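Local coordinates for protein mosquitocidal toxin (Lysinibacillus sphaericus, PDB 2VSE) that probably kills mosquito larvae as an ADP-ribosyltransferase toxin whose ricin-B-like lectin domains are likely to bind carbohydrate, at residues N660-T665 and N684-Y689; A584-N589 and I670-L675; A606-N611 and D637-I642; M21-L26 and P643-D648. All coordinates share one frame; numbering follows the deposited sequence.

Interaction 1: residues N660-T665 and N684-Y689; sequences NKIFGT and NNQKWY
Trp688 and Phe663 form the dense part of this contact. The indole NE1 donates to Phe663 O at 2.8 Å, almost straight at 167° and with the acceptor in the indole plane, which fixes the rotation of the ring. Phe663 CG stands between its own backbone N and carbonyl carbon (chi1 67°), a setting that brings CE1 over one indole face, offset toward the rim; the two ring planes are inclined at 52°. A water gives a second proton to Phe663 O and also donates to Gln686 O, both at 2.7 Å. Gly664 has no side chain, and its CA comes within 4.3 Å of Gln686 CA. Next to it, Thr665 N donates to Asn685 O at 3.0 Å. The packing is looser round Asn685, where a second water lies 2.8 Å from Thr665 OG1 and reaches Asn685 O only weakly; Thr665 OG1 also bonds Gly667 O. Lys687 turns away from the strand, its NZ held by Asn684 OD1 and Asp648. Gln686 OE1 accepts from Thr681 N, and its NE2 donates to Asp679 O. The run Gln686-Lys687-Trp688 is the QxW signature of ricin-type beta-trefoils, with a buried indole pinned to a neighbouring strand.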
loop_
_atom_site.group_PDB
_atom_site.type_symbol
_atom_site.label_atom_id
_atom_site.label_comp_id
_atom_site.label_asym_id
_atom_site.label_seq_id
_atom_site.Cartn_x
_atom_site.Cartn_y
_atom_site.Cartn_z
ATOM N N ASN A 660 2.061 25.687 8.341
ATOM C CA ASN A 660 2.024 26.410 7.067
ATOM C C ASN A 660 3.420 26.899 6.649
ATOM O O ASN A 660 3.624 27.274 5.497
ATOM C CB ASN A 660 1.024 27.580 7.156
ATOM C CG ASN A 660 0.823 28.315 5.822
ATOM O OD1 ASN A 660 0.837 27.712 4.745
ATOM N ND2 ASN A 660 0.622 29.628 5.903
ATOM N N LYS A 661 4.370 26.884 7.588
ATOM C CA LYS A 661 5.764 27.269 7.324
ATOM C C LYS A 661 6.685 26.073 7.078
ATOM O O LYS A 661 6.641 25.080 7.804
ATOM C CB LYS A 661 6.348 28.087 8.483
ATOM C CG LYS A 661 5.669 29.417 8.759
ATOM C CD LYS A 661 5.926 30.453 7.671
ATOM C CE LYS A 661 5.119 31.716 7.939
ATOM N NZ LYS A 661 5.060 32.581 6.735
ATOM N N ILE A 662 7.528 26.192 6.059
ATOM C CA ILE A 662 8.548 25.190 5.765
ATOM C C ILE A 662 9.900 25.860 5.581
ATOM O O ILE A 662 9.970 27.077 5.390
ATOM C CB ILE A 662 8.244 24.479 4.465
ATOM C CG1 ILE A 662 8.222 25.503 3.322
ATOM C CG2 ILE A 662 6.950 23.686 4.585
ATOM C CD1 ILE A 662 7.578 24.995 2.101
ATOM N N PHE A 663 10.975 25.083 5.632
ATOM C CA PHE A 663 12.287 25.645 5.321
ATOM C C PHE A 663 12.752 25.339 3.898
ATOM O O PHE A 663 12.748 24.183 3.448
ATOM C CB PHE A 663 13.361 25.357 6.394
ATOM C CG PHE A 663 13.754 23.908 6.528
ATOM C CD1 PHE A 663 14.736 23.353 5.711
ATOM C CD2 PHE A 663 13.177 23.108 7.508
ATOM C CE1 PHE A 663 15.108 22.021 5.844
ATOM C CE2 PHE A 663 13.557 21.777 7.661
ATOM C CZ PHE A 663 14.514 21.231 6.824
ATOM N N GLY A 664 13.120 26.406 3.196
ATOM C CA GLY A 664 13.560 26.325 1.815
ATOM C C GLY A 664 14.405 27.530 1.494
ATOM O O GLY A 664 14.937 28.188 2.391
ATOM N N THR A 665 14.532 27.825 0.209
ATOM C CA THR A 665 15.289 28.976 -0.227
ATOM C C THR A 665 14.364 29.917 -0.964
ATOM O O THR A 665 13.387 29.474 -1.580
ATOM C CB THR A 665 16.434 28.557 -1.155
ATOM O OG1 THR A 665 15.904 27.797 -2.248
ATOM C CG2 THR A 665 17.437 27.696 -0.404
ATOM N N ASN A 684 9.693 23.842 -6.312
ATOM C CA ASN A 684 10.877 23.029 -6.069
ATOM C C ASN A 684 11.835 23.587 -5.026
ATOM O O ASN A 684 12.511 22.826 -4.347
ATOM C CB ASN A 684 11.604 22.761 -7.383
ATOM C CG ASN A 684 11.000 21.606 -8.141
ATOM O OD1 ASN A 684 10.234 20.815 -7.582
ATOM N ND2 ASN A 684 11.343 21.491 -9.416
ATOM N N ASN A 685 11.870 24.909 -4.881
ATOM C CA ASN A 685 12.783 25.554 -3.934
ATOM C C ASN A 685 12.423 25.355 -2.466
ATOM O O ASN A 685 13.041 25.945 -1.586
ATOM C CB ASN A 685 12.913 27.044 -4.237
ATOM C CG ASN A 685 11.577 27.737 -4.366
ATOM O OD1 ASN A 685 10.740 27.693 -3.460
ATOM N ND2 ASN A 685 11.375 28.404 -5.497
ATOM N N GLN A 686 11.421 24.527 -2.208
ATOM C CA GLN A 686 10.984 24.229 -0.846
ATOM C C GLN A 686 11.171 22.748 -0.524
ATOM O O GLN A 686 10.806 22.279 0.558
ATOM C CB GLN A 686 9.522 24.613 -0.685
ATOM C CG GLN A 686 9.245 26.086 -0.899
ATOM C CD GLN A 686 7.866 26.477 -0.459
ATOM O OE1 GLN A 686 6.886 25.823 -0.806
ATOM N NE2 GLN A 686 7.774 27.542 0.317
ATOM N N LYS A 687 11.762 22.018 -1.462
ATOM C CA LYS A 687 11.792 20.572 -1.384
ATOM C C LYS A 687 13.223 20.058 -1.297
ATOM O O LYS A 687 14.147 20.641 -1.873
ATOM C CB LYS A 687 11.030 19.969 -2.568
ATOM C CG LYS A 687 9.532 20.298 -2.567
ATOM C CD LYS A 687 8.921 20.276 -3.956
ATOM C CE LYS A 687 9.091 18.923 -4.640
ATOM N NZ LYS A 687 8.640 18.953 -6.058
ATOM N N TRP A 688 13.394 18.968 -0.558
ATOM C CA TRP A 688 14.709 18.416 -0.288
ATOM C C TRP A 688 14.709 16.916 -0.494
ATOM O O TRP A 688 13.738 16.235 -0.154
ATOM C CB TRP A 688 15.141 18.710 1.153
ATOM C CG TRP A 688 15.110 20.175 1.562
ATOM C CD1 TRP A 688 14.012 20.904 1.917
ATOM C CD2 TRP A 688 16.229 21.051 1.701
ATOM N NE1 TRP A 688 14.374 22.181 2.248
ATOM C CE2 TRP A 688 15.731 22.301 2.122
ATOM C CE3 TRP A 688 17.608 20.909 1.490
ATOM C CZ2 TRP A 688 16.564 23.408 2.336
ATOM C CZ3 TRP A 688 18.435 22.010 1.711
ATOM C CH2 TRP A 688 17.905 23.239 2.126
ATOM N N TYR A 689 15.794 16.412 -1.068
ATOM C CA TYR A 689 16.052 14.983 -1.085
ATOM C C TYR A 689 16.929 14.654 0.131
ATOM O O TYR A 689 17.862 15.414 0.465
ATOM C CB TYR A 689 16.754 14.562 -2.379
ATOM C CG TYR A 689 15.880 14.559 -3.615
ATOM C CD1 TYR A 689 14.808 13.683 -3.722
ATOM C CD2 TYR A 689 16.158 15.393 -4.711
ATOM C CE1 TYR A 689 14.006 13.657 -4.847
ATOM C CE2 TYR A 689 15.363 15.363 -5.849
ATOM C CZ TYR A 689 14.287 14.488 -5.896
ATOM O OH TYR A 689 13.468 14.409 -7.001
HETATM O O HOH W 1 10.961 22.190 3.232
HETATM O O HOH W 2 16.180 25.008 -2.567
#

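Interaction 2: residues A584-N589 and I670-L675; sequences ATKTNN and INDIPL
Thr585 makes three hydrogen bonds to the turn Ile670-Ile673 and gives up more surface here than any other residue. Its N donates to Ile673 O at 3.1 Å, while its O accepts a short 2.6 Å bond from Asp672 N. The hydroxyl works as well: OG1, placed between the backbone N and carbonyl carbon (chi1 54°), donates to Ile670 O at 3.0 Å from above the carbonyl plane. The methyl branch CG2 meets Leu675 CD2 at 3.7 Å. Ala584 buries the next largest area, its CB lying 3.3 Å from Ile673 O. Opposite Pro674 it forms an antiparallel non-hydrogen-bonded pair, the two CA atoms 4.0 Å apart and their side chains diverging. At the other, more exposed end, the Asn671 side-chain carbonyl acts as a surrogate for strand pairing: OD1 accepts from Thr587 N at 3.0 Å, the donor tilted 25° from the amide carbonyl plane. Lys586 runs alongside Asp672, their charges near but beyond salt-bridge range. The type II turn, with Asn671 and Asp672 at its centre, thus leads into an antiparallel pairing that joins strands 583-587 and 673-679, consistent with two hairpins meeting side by side in a beta-trefoil.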
loop_
_atom_site.group_PDB
_atom_site.type_symbol
_atom_site.label_atom_id
_atom_site.label_comp_id
_atom_site.label_asym_id
_atom_site.label_seq_id
_atom_site.Cartn_x
_atom_site.Cartn_y
_atom_site.Cartn_z
ATOM N N ALA A 584 22.522 27.644 5.631
ATOM C CA ALA A 584 22.481 28.012 4.215
ATOM C C ALA A 584 22.745 26.819 3.307
ATOM O O ALA A 584 23.282 25.796 3.749
ATOM C CB ALA A 584 23.491 29.121 3.933
ATOM N N THR A 585 22.375 26.960 2.034
ATOM C CA THR A 585 22.721 25.961 1.032
ATOM C C THR A 585 24.153 26.173 0.590
ATOM O O THR A 585 24.522 27.256 0.132
ATOM C CB THR A 585 21.802 25.989 -0.196
ATOM O OG1 THR A 585 21.762 27.314 -0.740
ATOM C CG2 THR A 585 20.402 25.550 0.186
ATOM N N LYS A 586 24.961 25.131 0.740
ATOM C CA LYS A 586 26.369 25.190 0.395
ATOM C C LYS A 586 26.836 23.930 -0.309
ATOM O O LYS A 586 26.293 22.839 -0.113
ATOM C CB LYS A 586 27.221 25.457 1.639
ATOM C CG LYS A 586 27.245 26.926 2.041
ATOM C CD LYS A 586 27.766 27.110 3.450
ATOM C CE LYS A 586 29.084 27.865 3.487
ATOM N NZ LYS A 586 30.209 27.076 2.940
ATOM N N THR A 587 27.843 24.095 -1.153
ATOM C CA THR A 587 28.449 22.974 -1.851
ATOM C C THR A 587 28.805 21.874 -0.842
ATOM O O THR A 587 29.362 22.150 0.220
ATOM C CB THR A 587 29.665 23.438 -2.655
ATOM O OG1 THR A 587 29.263 24.491 -3.541
ATOM C CG2 THR A 587 30.198 22.321 -3.487
ATOM N N ASN A 588 28.452 20.631 -1.153
ATOM C CA ASN A 588 28.642 19.556 -0.190
ATOM C C ASN A 588 30.085 19.100 -0.086
ATOM O O ASN A 588 30.775 18.942 -1.093
ATOM C CB ASN A 588 27.725 18.363 -0.474
ATOM C CG ASN A 588 27.878 17.236 0.563
ATOM O OD1 ASN A 588 28.115 17.484 1.752
ATOM N ND2 ASN A 588 27.726 15.999 0.107
ATOM N N ASN A 589 30.521 18.899 1.152
ATOM C CA ASN A 589 31.853 18.410 1.455
ATOM C C ASN A 589 31.878 17.210 2.362
ATOM O O ASN A 589 32.955 16.711 2.694
ATOM C CB ASN A 589 32.643 19.485 2.165
ATOM C CG ASN A 589 33.390 20.335 1.228
ATOM O OD1 ASN A 589 34.156 19.839 0.395
ATOM N ND2 ASN A 589 33.189 21.638 1.342
ATOM N N ILE A 670 21.643 28.669 -4.674
ATOM C CA ILE A 670 23.040 28.785 -5.113
ATOM C C ILE A 670 23.909 28.760 -3.858
ATOM O O ILE A 670 23.394 28.890 -2.744
ATOM C CB ILE A 670 23.334 30.064 -5.965
ATOM C CG1 ILE A 670 23.132 31.336 -5.136
ATOM C CG2 ILE A 670 22.496 30.087 -7.254
ATOM C CD1 ILE A 670 24.032 32.506 -5.547
ATOM N N ASN A 671 25.214 28.584 -4.029
ATOM C CA ASN A 671 26.114 28.502 -2.886
ATOM C C ASN A 671 26.008 29.700 -1.936
ATOM O O ASN A 671 26.056 30.854 -2.362
ATOM C CB ASN A 671 27.563 28.295 -3.346
ATOM C CG ASN A 671 28.499 27.973 -2.198
ATOM O OD1 ASN A 671 28.297 27.008 -1.468
ATOM N ND2 ASN A 671 29.529 28.779 -2.034
ATOM N N ASP A 672 25.809 29.388 -0.654
ATOM C CA ASP A 672 25.837 30.342 0.465
ATOM C C ASP A 672 24.603 31.239 0.673
ATOM O O ASP A 672 24.688 32.249 1.380
ATOM C CB ASP A 672 27.129 31.174 0.445
ATOM C CG ASP A 672 27.801 31.256 1.812
ATOM O OD1 ASP A 672 29.040 31.073 1.869
ATOM O OD2 ASP A 672 27.101 31.488 2.824
ATOM N N ILE A 673 23.461 30.889 0.076
ATOM C CA ILE A 673 22.233 31.646 0.361
ATOM C C ILE A 673 21.468 31.005 1.511
ATOM O O ILE A 673 21.290 29.785 1.534
ATOM C CB ILE A 673 21.297 31.860 -0.864
ATOM C CG1 ILE A 673 20.916 30.529 -1.509
ATOM C CG2 ILE A 673 21.921 32.826 -1.873
ATOM C CD1 ILE A 673 19.460 30.458 -1.900
ATOM N N PRO A 674 21.036 31.827 2.480
ATOM C CA PRO A 674 20.359 31.331 3.676
ATOM C C PRO A 674 19.023 30.672 3.379
ATOM O O PRO A 674 18.299 31.114 2.479
ATOM C CB PRO A 674 20.147 32.605 4.510
ATOM C CG PRO A 674 20.171 33.720 3.519
ATOM C CD PRO A 674 21.189 33.295 2.506
ATOM N N LEU A 675 18.725 29.607 4.125
ATOM C CA LEU A 675 17.392 29.020 4.170
ATOM C C LEU A 675 16.431 30.035 4.779
ATOM O O LEU A 675 16.824 30.857 5.615
ATOM C CB LEU A 675 17.376 27.741 5.012
ATOM C CG LEU A 675 18.407 26.606 4.906
ATOM C CD1 LEU A 675 17.812 25.324 5.501
ATOM C CD2 LEU A 675 18.895 26.339 3.490
#

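Interaction 3: residues A606-N611 and D637-I642; sequences AYKIRN and DDQYWI
Three aromatic rings, of Tyr607, Tyr640 and Trp641, lie along the pairing of these strands, and backbone carbonyls meet their rims. Trp641 O sits in the plane of the Tyr607 ring at its edge, 3.5 Å from CD2. Tyr607 O lies near the plane at the Trp641 edge, 3.8 Å from CD1, and Ala606 O takes a like place beside Tyr640. Ile609 CD1 lies 3.7 Å from Trp641 CD1, approaching the ring obliquely, and the indole makes an edge-to-face pair with Phe663. Between the backbones Tyr607 and Trp641 form an antiparallel hydrogen-bonded pair: Tyr607 N donates to Trp641 O at 2.7 Å, and Trp641 N to a lone pair of Tyr607 O at 2.9 Å. On the side of the sheet that bears Tyr640, the extended Lys608 chain passes the phenol with CD 3.6 Å from Tyr640 OH; both polar ends go on to Asp635 rather than to each other. Gln639 lies beside Lys608 and donates from NE2 to Thr633 O. Trp641 NE1 donates to Leu619 O. The sequence Gln639-Tyr640-Trp641 matches the QxW pattern of ricin-type beta-trefoils. In the six-stranded antiparallel sheet, strand 606-611 runs between 596-601 and 640-645, and 640-645 in turn borders 651-655; Leu619 and Trp621 of strand 618-621 pack against Ile609 and Trp641.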
loop_
_atom_site.group_PDB
_atom_site.type_symbol
_atom_site.label_atom_id
_atom_site.label_comp_id
_atom_site.label_asym_id
_atom_site.label_seq_id
_atom_site.Cartn_x
_atom_site.Cartn_y
_atom_site.Cartn_z
ATOM N N ALA A 606 6.817 14.988 15.732
ATOM C CA ALA A 606 7.646 15.789 14.839
ATOM C C ALA A 606 9.111 15.479 15.121
ATOM O O ALA A 606 9.428 14.808 16.113
ATOM C CB ALA A 606 7.361 17.276 15.045
ATOM N N TYR A 607 9.997 15.977 14.260
ATOM C CA TYR A 607 11.417 15.654 14.350
ATOM C C TYR A 607 12.273 16.812 14.821
ATOM O O TYR A 607 12.023 17.981 14.493
ATOM C CB TYR A 607 11.958 15.165 13.002
ATOM C CG TYR A 607 11.393 13.839 12.562
ATOM C CD1 TYR A 607 12.140 12.668 12.675
ATOM C CD2 TYR A 607 10.107 13.753 12.033
ATOM C CE1 TYR A 607 11.619 11.443 12.264
ATOM C CE2 TYR A 607 9.578 12.536 11.625
ATOM C CZ TYR A 607 10.338 11.390 11.745
ATOM O OH TYR A 607 9.809 10.194 11.337
ATOM N N LYS A 608 13.306 16.469 15.581
ATOM C CA LYS A 608 14.370 17.408 15.893
ATOM C C LYS A 608 15.551 17.128 14.982
ATOM O O LYS A 608 15.957 15.977 14.807
ATOM C CB LYS A 608 14.792 17.307 17.359
ATOM C CG LYS A 608 15.513 18.551 17.861
ATOM C CD LYS A 608 15.358 18.742 19.357
ATOM C CE LYS A 608 15.807 20.132 19.755
ATOM N NZ LYS A 608 15.801 20.305 21.228
ATOM N N ILE A 609 16.082 18.198 14.402
ATOM C CA ILE A 609 17.186 18.144 13.454
ATOM C C ILE A 609 18.394 18.855 14.074
ATOM O O ILE A 609 18.558 20.075 13.955
ATOM C CB ILE A 609 16.777 18.796 12.126
ATOM C CG1 ILE A 609 15.544 18.069 11.561
ATOM C CG2 ILE A 609 17.945 18.787 11.138
ATOM C CD1 ILE A 609 14.805 18.816 10.474
ATOM N N ARG A 610 19.222 18.076 14.763
ATOM C CA ARG A 610 20.374 18.601 15.483
ATOM C C ARG A 610 21.620 18.468 14.625
ATOM O O ARG A 610 21.798 17.453 13.952
ATOM C CB ARG A 610 20.566 17.853 16.813
ATOM C CG ARG A 610 19.318 17.832 17.720
ATOM C CD ARG A 610 19.560 17.090 19.021
ATOM N NE ARG A 610 20.465 17.845 19.884
ATOM C CZ ARG A 610 20.105 18.512 20.979
ATOM N NH1 ARG A 610 18.843 18.521 21.399
ATOM N NH2 ARG A 610 21.026 19.171 21.661
ATOM N N ASN A 611 22.471 19.491 14.640
ATOM C CA ASN A 611 23.698 19.474 13.853
ATOM C C ASN A 611 24.667 18.439 14.387
ATOM O O ASN A 611 24.754 18.250 15.595
ATOM C CB ASN A 611 24.364 20.841 13.861
ATOM C CG ASN A 611 25.499 20.924 12.883
ATOM O OD1 ASN A 611 26.655 20.757 13.251
ATOM N ND2 ASN A 611 25.177 21.159 11.624
ATOM N N ASP A 637 9.089 24.588 20.255
ATOM C CA ASP A 637 8.180 24.213 19.170
ATOM C C ASP A 637 8.693 24.520 17.759
ATOM O O ASP A 637 8.536 23.697 16.849
ATOM C CB ASP A 637 6.801 24.843 19.388
ATOM C CG ASP A 637 5.991 24.127 20.467
ATOM O OD1 ASP A 637 6.435 23.050 20.928
ATOM O OD2 ASP A 637 4.907 24.637 20.848
ATOM N N ASP A 638 9.309 25.689 17.580
ATOM C CA ASP A 638 9.781 26.103 16.257
ATOM C C ASP A 638 11.025 25.344 15.799
ATOM O O ASP A 638 11.516 25.560 14.695
ATOM C CB ASP A 638 9.983 27.625 16.173
ATOM C CG ASP A 638 10.960 28.172 17.223
ATOM O OD1 ASP A 638 11.765 27.401 17.801
ATOM O OD2 ASP A 638 10.918 29.408 17.466
ATOM N N GLN A 639 11.513 24.442 16.646
ATOM C CA GLN A 639 12.646 23.583 16.310
ATOM C C GLN A 639 12.207 22.155 15.951
ATOM O O GLN A 639 13.042 21.254 15.862
ATOM C CB GLN A 639 13.664 23.575 17.455
ATOM C CG GLN A 639 13.826 24.937 18.141
ATOM C CD GLN A 639 14.837 24.935 19.284
ATOM O OE1 GLN A 639 15.524 23.879 19.497
ATOM N NE2 GLN A 639 14.931 26.139 20.037
ATOM N N TYR A 640 10.908 21.959 15.731
ATOM C CA TYR A 640 10.384 20.637 15.382
ATOM C C TYR A 640 9.730 20.615 13.999
ATOM O O TYR A 640 9.020 21.550 13.617
ATOM C CB TYR A 640 9.445 20.136 16.483
ATOM C CG TYR A 640 10.183 19.620 17.704
ATOM C CD1 TYR A 640 10.497 18.271 17.826
ATOM C CD2 TYR A 640 10.573 20.478 18.731
ATOM C CE1 TYR A 640 11.173 17.782 18.934
ATOM C CE2 TYR A 640 11.252 19.996 19.850
ATOM C CZ TYR A 640 11.547 18.644 19.938
ATOM O OH TYR A 640 12.220 18.136 21.022
ATOM N N TRP A 641 9.986 19.555 13.245
ATOM C CA TRP A 641 9.583 19.526 11.844
ATOM C C TRP A 641 8.870 18.250 11.447
ATOM O O TRP A 641 9.181 17.174 11.952
ATOM C CB TRP A 641 10.795 19.771 10.955
ATOM C CG TRP A 641 11.558 21.000 11.352
ATOM C CD1 TRP A 641 12.537 21.086 12.295
ATOM C CD2 TRP A 641 11.384 22.320 10.830
ATOM N NE1 TRP A 641 12.994 22.380 12.386
ATOM C CE2 TRP A 641 12.303 23.155 11.493
ATOM C CE3 TRP A 641 10.539 22.876 9.860
ATOM C CZ2 TRP A 641 12.406 24.516 11.220
ATOM C CZ3 TRP A 641 10.638 24.224 9.590
ATOM C CH2 TRP A 641 11.569 25.032 10.264
ATOM N N ILE A 642 7.902 18.401 10.545
ATOM C CA ILE A 642 7.068 17.310 10.053
ATOM C C ILE A 642 7.415 17.109 8.586
ATOM O O ILE A 642 7.092 17.963 7.756
ATOM C CB ILE A 642 5.571 17.653 10.153
ATOM C CG1 ILE A 642 5.217 18.162 11.552
ATOM C CG2 ILE A 642 4.730 16.445 9.763
ATOM C CD1 ILE A 642 3.920 18.992 11.606
#

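Interaction 4: residues M21-L26 and P643-D648; sequences MDMSSL and PILQTD
Thr647 O receives a water proton at 2.7 Å, and the same water accepts from Leu26 N at 2.8 Å, joining a carbonyl of the lectin loop to the opening turn of a helix. Leu26 N lies in the first turn, where an N-H has no partner within the helix, and the water meets that need; the positive end of the helix dipole would probably strengthen the link. Apolar atoms close over the same carbonyl. Met23 CG stands 3.7 Å from Thr647 O; Leu26 CB also packs against this carbonyl, and its CD1 branch reaches toward Asp648 O. Met23, at the N-cap position, carries the most surface of the helix side: the chain runs out to SD, which lies 3.7 Å from Leu645 CD2, and the bend at chi3 (78°) turns the methyl CE to 3.8 Å from Gln646 O. Across from it, Thr647 sets its methyl CG2 3.7 Å from Asp22 O, at the exposed rim. There a second water donates to Leu645 O at 3.1 Å and only weakly to Asp22 OD1. Gln646 faces the other way, its NE2 donating to Ile644 O from above the carbonyl plane, at 2.9 Å. Within the lectin part, Asp648 OD1 bonds Ser650 OG. The contact thus sets the start of helix 24-33 against the loop that follows strand 640-645 and leads to strand 651-655, with Trp19 and Gln89 also touching Leu645.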
loop_
_atom_site.group_PDB
_atom_site.type_symbol
_atom_site.label_atom_id
_atom_site.label_comp_id
_atom_site.label_asym_id
_atom_site.label_seq_id
_atom_site.Cartn_x
_atom_site.Cartn_y
_atom_site.Cartn_z
ATOM N N MET A 21 1.385 4.801 -3.952
ATOM C CA MET A 21 0.427 4.688 -5.058
ATOM C C MET A 21 0.395 5.881 -6.017
ATOM O O MET A 21 0.008 5.726 -7.173
ATOM C CB MET A 21 -0.972 4.461 -4.512
ATOM C CG MET A 21 -1.263 3.038 -4.032
ATOM S SD MET A 21 -2.717 3.045 -2.966
ATOM C CE MET A 21 -4.024 2.900 -4.177
ATOM N N ASP A 22 0.769 7.067 -5.542
ATOM C CA ASP A 22 0.763 8.228 -6.416
ATOM C C ASP A 22 2.186 8.651 -6.818
ATOM O O ASP A 22 2.426 9.800 -7.195
ATOM C CB ASP A 22 -0.057 9.374 -5.806
ATOM C CG ASP A 22 0.216 9.558 -4.331
ATOM O OD1 ASP A 22 1.321 10.038 -3.995
ATOM O OD2 ASP A 22 -0.666 9.224 -3.505
ATOM N N MET A 23 3.110 7.690 -6.754
ATOM C CA MET A 23 4.499 7.898 -7.139
ATOM C C MET A 23 4.917 6.942 -8.251
ATOM O O MET A 23 6.062 6.477 -8.282
ATOM C CB MET A 23 5.410 7.717 -5.929
ATOM C CG MET A 23 5.117 8.659 -4.778
ATOM S SD MET A 23 5.977 8.148 -3.286
ATOM C CE MET A 23 7.648 8.719 -3.600
ATOM N N SER A 24 3.988 6.660 -9.162
ATOM C CA SER A 24 4.245 5.773 -10.294
ATOM C C SER A 24 5.505 6.179 -11.099
ATOM O O SER A 24 6.427 5.386 -11.242
ATOM C CB SER A 24 2.998 5.688 -11.180
ATOM O OG SER A 24 3.200 4.789 -12.253
ATOM N N SER A 25 5.547 7.413 -11.585
ATOM C CA SER A 25 6.691 7.894 -12.370
ATOM C C SER A 25 8.026 7.640 -11.674
ATOM O O SER A 25 8.934 7.042 -12.252
ATOM C CB SER A 25 6.552 9.391 -12.679
ATOM O OG SER A 25 5.482 9.636 -13.568
ATOM N N LEU A 26 8.131 8.088 -10.427
ATOM C CA LEU A 26 9.375 7.976 -9.681
ATOM C C LEU A 26 9.765 6.531 -9.397
ATOM O O LEU A 26 10.923 6.143 -9.579
ATOM C CB LEU A 26 9.309 8.770 -8.379
ATOM C CG LEU A 26 10.579 8.575 -7.542
ATOM C CD1 LEU A 26 11.621 9.641 -7.835
ATOM C CD2 LEU A 26 10.247 8.508 -6.078
ATOM N N PRO A 643 8.109 16.007 8.271
ATOM C CA PRO A 643 8.475 15.640 6.897
ATOM C C PRO A 643 7.284 15.088 6.126
ATOM O O PRO A 643 6.649 14.153 6.576
ATOM C CB PRO A 643 9.549 14.552 7.092
ATOM C CG PRO A 643 9.882 14.566 8.601
ATOM C CD PRO A 643 8.644 15.058 9.258
ATOM N N ILE A 644 6.993 15.676 4.974
ATOM C CA ILE A 644 5.895 15.235 4.144
ATOM C C ILE A 644 6.452 14.819 2.790
ATOM O O ILE A 644 6.941 15.661 2.025
ATOM C CB ILE A 644 4.792 16.327 4.024
ATOM C CG1 ILE A 644 3.830 16.259 5.209
ATOM C CG2 ILE A 644 3.933 16.111 2.798
ATOM C CD1 ILE A 644 4.216 17.095 6.383
ATOM N N LEU A 645 6.406 13.513 2.526
ATOM C CA LEU A 645 6.800 12.932 1.251
ATOM C C LEU A 645 6.093 13.576 0.034
ATOM O O LEU A 645 4.863 13.704 0.010
ATOM C CB LEU A 645 6.528 11.425 1.287
ATOM C CG LEU A 645 6.997 10.587 0.098
ATOM C CD1 LEU A 645 8.529 10.645 -0.095
ATOM C CD2 LEU A 645 6.508 9.188 0.242
ATOM N N GLN A 646 6.885 13.970 -0.963
ATOM C CA GLN A 646 6.353 14.519 -2.214
ATOM C C GLN A 646 6.337 13.442 -3.297
ATOM O O GLN A 646 7.003 12.420 -3.162
ATOM C CB GLN A 646 7.175 15.739 -2.645
ATOM C CG GLN A 646 7.301 16.838 -1.567
ATOM C CD GLN A 646 5.962 17.480 -1.200
ATOM O OE1 GLN A 646 5.357 18.192 -2.006
ATOM N NE2 GLN A 646 5.496 17.227 0.020
ATOM N N THR A 647 5.566 13.660 -4.359
ATOM C CA THR A 647 5.371 12.647 -5.408
ATOM C C THR A 647 6.663 12.311 -6.167
ATOM O O THR A 647 6.750 11.293 -6.865
ATOM C CB THR A 647 4.271 13.075 -6.417
ATOM O OG1 THR A 647 4.584 14.368 -6.945
ATOM C CG2 THR A 647 2.911 13.133 -5.748
ATOM N N ASP A 648 7.658 13.171 -6.033
ATOM C CA ASP A 648 8.909 12.983 -6.746
ATOM C C ASP A 648 10.001 12.386 -5.846
ATOM O O ASP A 648 11.171 12.315 -6.238
ATOM C CB ASP A 648 9.366 14.307 -7.382
ATOM C CG ASP A 648 9.638 15.413 -6.350
ATOM O OD1 ASP A 648 9.591 15.165 -5.124
ATOM O OD2 ASP A 648 9.912 16.555 -6.780
HETATM O O HOH W 3 3.505 11.892 -2.099
HETATM O O HOH W 4 6.364 9.927 -9.188
#

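In the fold
Interactions 1, 2 and 3 lie together in one beta-trefoil; interaction 4 ties it to the N-terminal part of the chain, 616 residues away in sequence. Within the trefoil, interaction 2 opens first, at 584-589; interaction 3 falls entirely between its two segments and closes before interaction 1 opens, and interactions 1 and 2 alternate. The centre of interaction 1 is about 14 Å from those of interactions 2 and 3. Strands 661-664 and 673-679 are neighbours in one four-stranded sheet, 606-611 and 640-645 in the six-stranded sheet that also holds 688-692. Interactions 3 and 4 share strand 640-645, centres about 22 Å apart; interactions 1 and 4 touch through Lys687 and Asp648.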